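Local structure of ferric-chelate reductase (NAD(P)H) (Archaeoglobus fulgidus, 1I0R) at residues E49-N54 with G80-S85; I42-N47 with G60-S65; M73-R78 with V105-V110. The protein reduces ferric iron held in chelators such as siderophores, drawing electrons from NADH or NADPH with the help of a flavin, and works as a homodimer. All blocks are in the same frame, centred on the assembly; numbering follows the deposited sequence.

Contact 1: E49-N54 with G80-S85; sequences ENDTHN and GFRKSS
Glu-49 meets Arg-82 through its backbone rather than its carboxylate. Glu-49 O lies over the centre of one face of the Arg-82 guanidinium, 4.0 Å from CZ of Arg-82, where the carbonyl dipole may ease the positive charge, although the approach over the face makes this no hydrogen bond. Asn-50, the N-cap residue of the helix, comes next, its side chain crossing that of Arg-82 at about a right angle with amide and guanidinium planes only 18° apart. Asn-50 OD1 lies 3.0 Å from NH1 of Arg-82, but NH1 is modelled too close to CA and CB of Asn-50 and NH2 is crowded by the Asp-51 N-H, so the exact placing of the guanidinium is doubtful. The amide's other end is engaged, ND2 binding OE1 of Gln-27. Asp-51, in the first turn of the helix, supplies the charge: its OD2 forms a salt bridge with NH2 of Arg-82 at 2.8 Å. The carboxylate reaches the guanidinium at its edge, the two planes nearly perpendicular (84°). Arginine suits the facing loop because its chain can reach the helix start even when bent at chi2 and chi3, and the bends turn the guanidinium toward Asp-51. Thr-52 takes part through water 1, which accepts from Thr-52 N and from NH1 of Arg-82, each at 3.1 Å. All these residues belong to the FMN-binding site. The contact lies at the surface, between the beginning of helix 51-59, which follows strand 40-47, and the loop joining helix 73-78 to helix 86-90, while Thr-52 packs on strand 23-37.

Contact 2: I42-N47 with G60-S65; sequences IAVCLN and GAFGVS
Val-44 and Phe-62 face each other across the barrel interior, and the clearest interaction between them is a CH-pi contact. CG2 of Val-44 sits 3.9 Å from the centroid of the Phe-62 ring and 7° off the ring normal, so the methyl group rests almost squarely over the face. With CG between the backbone N and the carbonyl carbon (chi1 66°), Phe-62 sends its ring toward Val-44, and the ring's own twist about CB-CG then offers the face.

Plain apolar packing extends the contact. The second methyl of Val-44, CG1, reaches the rim of the same ring at CE1 of Phe-62, 3.5 Å away, and also meets CG2 of Val-64 at 4.0 Å. Valine suits this position because both branches are used, one covering the ring while the other fills the angle between Phe-62 and Val-64. Ile-42 adds a looser touch, its CG2 lying 4.5 Å from CE1 of Phe-62.

One polar atom also takes part. The backbone O of Ile-42 lies at the edge of the Phe-62 ring, 3.6 Å from CZ of Phe-62, where the slightly positive ring hydrogens probably make a carbonyl an acceptable neighbour.

No hydrogen bond joins the two strands, whose short segments run at 94°; they meet through side chains, as opposite walls of a barrel do. Cys-45, Leu-46 and Asn-47, ending the first strand, belong to the FMN site, so this core packing lies directly behind part of it. Strand 40-47 is paired with strands 23-37 and 126-138, and strand 61-67 with 109-122 and, where the barrel closes, lies beside 14-20. Phe-62 further packs on Val-56 of helix 51-59, which links the two walls.

Contact 3: M73-R78 with V105-V110; sequences MEFIGR and VTQHAV
Val-105, whose side chain borders Phe-75, accepts a probable hydrogen bond at its backbone O from OG of Ser-65, tying the approach to the turn to strand 61-67. Beyond it, residues Thr-106 to Ala-109 form a type II beta turn, closed by Ala-109 N donating to Thr-106 O at 3.2 Å. No hydrogen bond crosses to helix 73-78; the work there falls to Phe-75. Its CG runs anti to the backbone N (chi1 -174°), carrying the ring off the helix to the turn. His-108, third in the turn, takes the left-handed conformation (phi 62°) more often held there by glycine, and its CB points toward the helix. The rings meet edge-to-face: CD2 of His-108 stands 3.5 Å above the plane of the Phe-75 ring, over its centre, with the planes at 71°. Histidine fits because its other side is polar: ND1 is hydrogen-bonded to OE2 of Glu-68, which should hold the imidazole's rotation. Gln-107 lays its extended chain past the ring, with CD 3.8 Å from CE1 of Phe-75, while its OE1 takes a hydrogen bond from Glu-94 N. Gln-107 also brings its backbone O to 3.6 Å from CZ of Phe-75. Val-105 CG1 lies at the ring edge, 4.2 Å from CZ of Phe-75, and Ile-15 of strand 14-20 packs on the same side chain. An aromatic side chain thus lodges against the turn leading strand 103-105 into strand 109-122, packing helix 73-78 onto the six-stranded antiparallel barrel characteristic of the FMN-binding flavin reductase family.

How the contacts relate
Contact 2 is the barrel core, buried and almost entirely apolar, whereas contact 1 is a surface meeting of charged and polar groups, and contact 3 stands between them, with a buried phenylalanine beside partly exposed polar residues. Helix 51-59 connects the first two: it starts in contact 1 and runs on to strand 61-67 of contact 2, and His-53 packs against the backbone of Asn-47. Contacts 2 and 3 share the sheet, since strands 61-67 and 109-122 are neighbours, and Ser-65 packs on Ala-109. Contacts 1 and 3 merely adjoin in sequence, helix 73-78 leading into the flavin-site loop. FMN-binding residues lie in contacts 1 and 2.

Contact 1: E49-N54 with G80-S85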
# COMPACT_ATOMS: atom_id res chain seq x y z
N GLU B 49 9.61 -13.42 -11.57
CA GLU B 49 10.89 -14.13 -11.58
C GLU B 49 11.28 -14.73 -10.23
O GLU B 49 12.22 -15.52 -10.15
CB GLU B 49 11.99 -13.17 -12.05
CG GLU B 49 11.74 -12.60 -13.43
CD GLU B 49 12.83 -11.67 -13.91
OE1 GLU B 49 13.12 -10.67 -13.20
OE2 GLU B 49 13.41 -11.93 -14.99
N ASN B 50 10.54 -14.39 -9.17
CA ASN B 50 10.84 -14.89 -7.82
C ASN B 50 10.27 -16.26 -7.48
O ASN B 50 9.18 -16.62 -7.91
CB ASN B 50 10.34 -13.90 -6.76
CG ASN B 50 10.81 -12.48 -7.00
OD1 ASN B 50 11.74 -12.24 -7.78
ND2 ASN B 50 10.18 -11.53 -6.33
N ASP B 51 11.00 -17.04 -6.69
CA ASP B 51 10.50 -18.35 -6.31
C ASP B 51 9.23 -18.28 -5.46
O ASP B 51 8.37 -19.15 -5.57
CB ASP B 51 11.58 -19.14 -5.55
CG ASP B 51 12.79 -19.46 -6.41
OD1 ASP B 51 12.61 -19.83 -7.60
OD2 ASP B 51 13.93 -19.37 -5.90
N THR B 52 9.11 -17.24 -4.64
CA THR B 52 7.93 -17.09 -3.80
C THR B 52 6.71 -16.86 -4.69
O THR B 52 5.62 -17.37 -4.40
CB THR B 52 8.12 -15.95 -2.77
OG1 THR B 52 9.28 -16.22 -1.96
CG2 THR B 52 6.91 -15.84 -1.84
N HIS B 53 6.89 -16.10 -5.77
CA HIS B 53 5.78 -15.87 -6.69
C HIS B 53 5.25 -17.24 -7.18
O HIS B 53 4.05 -17.52 -7.14
CB HIS B 53 6.25 -15.04 -7.91
CG HIS B 53 5.31 -15.09 -9.08
ND1 HIS B 53 4.34 -14.14 -9.31
CD2 HIS B 53 5.16 -16.02 -10.06
CE1 HIS B 53 3.63 -14.48 -10.38
NE2 HIS B 53 4.11 -15.62 -10.84
N ASN B 54 6.17 -18.09 -7.64
CA ASN B 54 5.75 -19.38 -8.15
C ASN B 54 5.15 -20.28 -7.08
O ASN B 54 4.24 -21.05 -7.38
CB ASN B 54 6.92 -20.07 -8.86
CG ASN B 54 7.51 -19.20 -9.97
OD1 ASN B 54 6.79 -18.46 -10.64
ND2 ASN B 54 8.82 -19.30 -10.18
N GLY B 80 16.30 -11.71 1.07
CA GLY B 80 16.44 -10.90 -0.12
C GLY B 80 17.40 -11.42 -1.17
O GLY B 80 17.84 -10.66 -2.04
N PHE B 81 17.76 -12.70 -1.10
CA PHE B 81 18.68 -13.29 -2.08
C PHE B 81 17.92 -14.02 -3.17
O PHE B 81 17.16 -14.95 -2.89
CB PHE B 81 19.65 -14.28 -1.41
CG PHE B 81 20.65 -13.63 -0.49
CD1 PHE B 81 21.57 -12.71 -0.99
CD2 PHE B 81 20.66 -13.92 0.87
CE1 PHE B 81 22.49 -12.08 -0.15
CE2 PHE B 81 21.57 -13.30 1.73
CZ PHE B 81 22.49 -12.38 1.22
N ARG B 82 18.12 -13.60 -4.41
CA ARG B 82 17.46 -14.23 -5.54
C ARG B 82 18.00 -15.66 -5.69
O ARG B 82 17.46 -16.47 -6.44
CB ARG B 82 17.72 -13.42 -6.82
CG ARG B 82 16.83 -13.77 -8.02
CD ARG B 82 15.35 -13.80 -7.63
NE ARG B 82 14.97 -15.13 -7.16
CZ ARG B 82 13.86 -15.40 -6.48
NH1 ARG B 82 13.01 -14.43 -6.16
NH2 ARG B 82 13.59 -16.65 -6.13
N LYS B 83 19.08 -15.95 -4.96
CA LYS B 83 19.68 -17.29 -5.00
C LYS B 83 20.17 -17.75 -3.63
O LYS B 83 21.21 -17.31 -3.14
CB LYS B 83 20.83 -17.33 -6.02
CG LYS B 83 20.52 -18.20 -7.24
CD LYS B 83 20.37 -19.67 -6.85
CE LYS B 83 19.58 -20.46 -7.90
NZ LYS B 83 20.17 -20.35 -9.27
N SER B 84 19.40 -18.65 -3.02
CA SER B 84 19.72 -19.20 -1.71
C SER B 84 18.85 -20.43 -1.48
O SER B 84 17.76 -20.54 -2.05
CB SER B 84 19.45 -18.16 -0.62
OG SER B 84 18.08 -17.80 -0.57
N SER B 85 19.32 -21.35 -0.64
CA SER B 85 18.58 -22.57 -0.35
C SER B 85 17.52 -22.35 0.72
O SER B 85 17.56 -21.36 1.46
CB SER B 85 19.53 -23.67 0.11
OG SER B 85 20.13 -23.33 1.35
O HOH W 1 11.41 -15.42 -3.72

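Contact 2: I42-N47 with G60-S65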
# COMPACT_ATOMS: atom_id res chain seq x y z
N ILE B 42 -6.40 -9.37 1.52
CA ILE B 42 -5.05 -8.77 1.50
C ILE B 42 -4.40 -9.04 0.15
O ILE B 42 -4.49 -10.14 -0.37
CB ILE B 42 -4.13 -9.42 2.57
CG1 ILE B 42 -4.79 -9.35 3.95
CG2 ILE B 42 -2.76 -8.73 2.59
CD1 ILE B 42 -5.22 -7.95 4.39
N ALA B 43 -3.76 -8.02 -0.41
CA ALA B 43 -3.08 -8.17 -1.68
C ALA B 43 -1.57 -8.14 -1.49
O ALA B 43 -1.05 -7.40 -0.64
CB ALA B 43 -3.49 -7.05 -2.63
N VAL B 44 -0.87 -8.98 -2.26
CA VAL B 44 0.60 -8.96 -2.25
C VAL B 44 1.00 -8.97 -3.72
O VAL B 44 0.47 -9.74 -4.50
CB VAL B 44 1.27 -10.19 -1.51
CG1 VAL B 44 0.90 -10.17 -0.02
CG2 VAL B 44 0.83 -11.49 -2.10
N CYS B 45 1.91 -8.08 -4.11
CA CYS B 45 2.34 -8.01 -5.51
C CYS B 45 3.77 -8.54 -5.58
O CYS B 45 4.67 -7.96 -5.00
CB CYS B 45 2.26 -6.55 -6.00
SG CYS B 45 2.43 -6.38 -7.78
N LEU B 46 3.93 -9.67 -6.29
CA LEU B 46 5.22 -10.35 -6.41
C LEU B 46 5.73 -10.43 -7.84
O LEU B 46 4.95 -10.65 -8.76
CB LEU B 46 5.08 -11.79 -5.88
CG LEU B 46 4.44 -11.87 -4.50
CD1 LEU B 46 4.14 -13.34 -4.11
CD2 LEU B 46 5.41 -11.24 -3.50
N ASN B 47 7.04 -10.26 -8.00
CA ASN B 47 7.68 -10.33 -9.31
C ASN B 47 7.68 -11.77 -9.83
O ASN B 47 8.01 -12.71 -9.09
CB ASN B 47 9.11 -9.81 -9.20
CG ASN B 47 9.79 -9.71 -10.55
OD1 ASN B 47 9.93 -10.72 -11.26
ND2 ASN B 47 10.19 -8.51 -10.92
N GLY B 60 -1.60 -21.64 -3.80
CA GLY B 60 -2.82 -20.91 -3.54
C GLY B 60 -2.89 -20.32 -2.13
O GLY B 60 -3.97 -20.06 -1.63
N ALA B 61 -1.75 -20.13 -1.48
CA ALA B 61 -1.77 -19.56 -0.14
C ALA B 61 -0.51 -18.77 0.15
O ALA B 61 0.52 -18.98 -0.48
CB ALA B 61 -1.94 -20.67 0.92
N PHE B 62 -0.60 -17.83 1.08
CA PHE B 62 0.57 -17.05 1.46
C PHE B 62 0.48 -16.52 2.88
O PHE B 62 -0.62 -16.42 3.47
CB PHE B 62 0.84 -15.88 0.45
CG PHE B 62 -0.22 -14.79 0.42
CD1 PHE B 62 -0.18 -13.73 1.32
CD2 PHE B 62 -1.21 -14.81 -0.56
CE1 PHE B 62 -1.13 -12.69 1.24
CE2 PHE B 62 -2.16 -13.78 -0.65
CZ PHE B 62 -2.12 -12.73 0.25
N GLY B 63 1.65 -16.20 3.44
CA GLY B 63 1.69 -15.64 4.77
C GLY B 63 2.37 -14.29 4.69
O GLY B 63 3.17 -14.05 3.77
N VAL B 64 2.07 -13.41 5.65
CA VAL B 64 2.70 -12.09 5.68
C VAL B 64 3.19 -11.83 7.11
O VAL B 64 2.41 -11.95 8.06
CB VAL B 64 1.69 -10.94 5.32
CG1 VAL B 64 2.37 -9.57 5.50
CG2 VAL B 64 1.22 -11.08 3.88
N SER B 65 4.47 -11.50 7.25
CA SER B 65 5.02 -11.12 8.55
C SER B 65 5.29 -9.61 8.50
O SER B 65 6.01 -9.14 7.61
CB SER B 65 6.35 -11.83 8.80
OG SER B 65 6.18 -13.23 8.80

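Contact 3: M73-R78 with V105-V110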
# COMPACT_ATOMS: atom_id res chain seq x y z
N MET B 73 19.36 -5.70 9.85
CA MET B 73 19.53 -5.70 8.41
C MET B 73 19.94 -7.08 7.88
O MET B 73 19.60 -7.45 6.75
CB MET B 73 20.58 -4.67 7.99
CG MET B 73 20.16 -3.23 8.24
SD MET B 73 18.74 -2.72 7.23
CE MET B 73 19.56 -2.20 5.72
N GLU B 74 20.67 -7.84 8.69
CA GLU B 74 21.10 -9.17 8.28
C GLU B 74 19.91 -10.10 8.10
O GLU B 74 19.89 -10.94 7.19
CB GLU B 74 22.10 -9.76 9.29
CG GLU B 74 21.74 -9.51 10.75
CD GLU B 74 22.43 -8.28 11.34
OE1 GLU B 74 22.31 -7.17 10.75
OE2 GLU B 74 23.10 -8.41 12.39
N PHE B 75 18.92 -9.95 8.97
CA PHE B 75 17.72 -10.78 8.92
C PHE B 75 16.96 -10.45 7.65
O PHE B 75 16.49 -11.34 6.94
CB PHE B 75 16.86 -10.50 10.16
CG PHE B 75 15.66 -11.40 10.29
CD1 PHE B 75 15.78 -12.69 10.80
CD2 PHE B 75 14.39 -10.94 9.93
CE1 PHE B 75 14.66 -13.51 10.95
CE2 PHE B 75 13.27 -11.75 10.08
CZ PHE B 75 13.40 -13.04 10.60
N ILE B 76 16.83 -9.17 7.35
CA ILE B 76 16.14 -8.76 6.13
C ILE B 76 16.94 -9.31 4.95
O ILE B 76 16.37 -9.76 3.95
CB ILE B 76 16.04 -7.21 6.07
CG1 ILE B 76 15.23 -6.72 7.28
CG2 ILE B 76 15.38 -6.78 4.77
CD1 ILE B 76 15.19 -5.21 7.46
N GLY B 77 18.26 -9.31 5.09
CA GLY B 77 19.11 -9.82 4.03
C GLY B 77 18.88 -11.29 3.69
O GLY B 77 18.98 -11.68 2.52
N ARG B 78 18.57 -12.11 4.69
CA ARG B 78 18.33 -13.53 4.47
C ARG B 78 17.21 -13.76 3.48
O ARG B 78 17.26 -14.69 2.67
CB ARG B 78 17.93 -14.23 5.77
CG ARG B 78 18.93 -14.11 6.89
CD ARG B 78 18.43 -14.82 8.13
NE ARG B 78 18.22 -16.24 7.87
CZ ARG B 78 18.45 -17.20 8.77
NH1 ARG B 78 18.89 -16.89 9.98
NH2 ARG B 78 18.26 -18.47 8.44
N VAL B 105 6.42 -16.75 9.59
CA VAL B 105 7.60 -16.31 10.32
C VAL B 105 7.23 -15.34 11.44
O VAL B 105 6.68 -14.26 11.19
CB VAL B 105 8.63 -15.63 9.37
CG1 VAL B 105 9.81 -15.11 10.17
CG2 VAL B 105 9.11 -16.63 8.33
N THR B 106 7.54 -15.73 12.68
CA THR B 106 7.20 -14.91 13.83
C THR B 106 8.35 -14.08 14.35
O THR B 106 8.15 -13.10 15.08
CB THR B 106 6.64 -15.77 14.98
OG1 THR B 106 7.56 -16.84 15.23
CG2 THR B 106 5.29 -16.38 14.59
N GLN B 107 9.57 -14.46 13.96
CA GLN B 107 10.74 -13.72 14.41
C GLN B 107 10.74 -12.30 13.85
O GLN B 107 10.58 -12.10 12.65
CB GLN B 107 12.02 -14.42 13.98
CG GLN B 107 13.22 -14.02 14.84
CD GLN B 107 14.45 -14.85 14.51
OE1 GLN B 107 14.34 -16.00 14.07
NE2 GLN B 107 15.63 -14.27 14.73
N HIS B 108 10.93 -11.33 14.74
CA HIS B 108 10.96 -9.90 14.40
C HIS B 108 9.65 -9.40 13.80
O HIS B 108 9.63 -8.35 13.16
CB HIS B 108 12.10 -9.61 13.43
CG HIS B 108 13.45 -9.91 14.01
ND1 HIS B 108 13.92 -9.30 15.15
CD2 HIS B 108 14.39 -10.82 13.65
CE1 HIS B 108 15.09 -9.82 15.47
NE2 HIS B 108 15.40 -10.74 14.57
N ALA B 109 8.57 -10.12 14.05
CA ALA B 109 7.27 -9.73 13.50
C ALA B 109 6.34 -9.13 14.53
O ALA B 109 6.15 -9.69 15.62
CB ALA B 109 6.60 -10.93 12.84
N VAL B 110 5.74 -8.00 14.18
CA VAL B 110 4.80 -7.34 15.07
C VAL B 110 3.47 -8.08 14.92
O VAL B 110 2.67 -8.15 15.87
CB VAL B 110 4.65 -5.84 14.69
CG1 VAL B 110 3.59 -5.17 15.59
CG2 VAL B 110 6.00 -5.13 14.82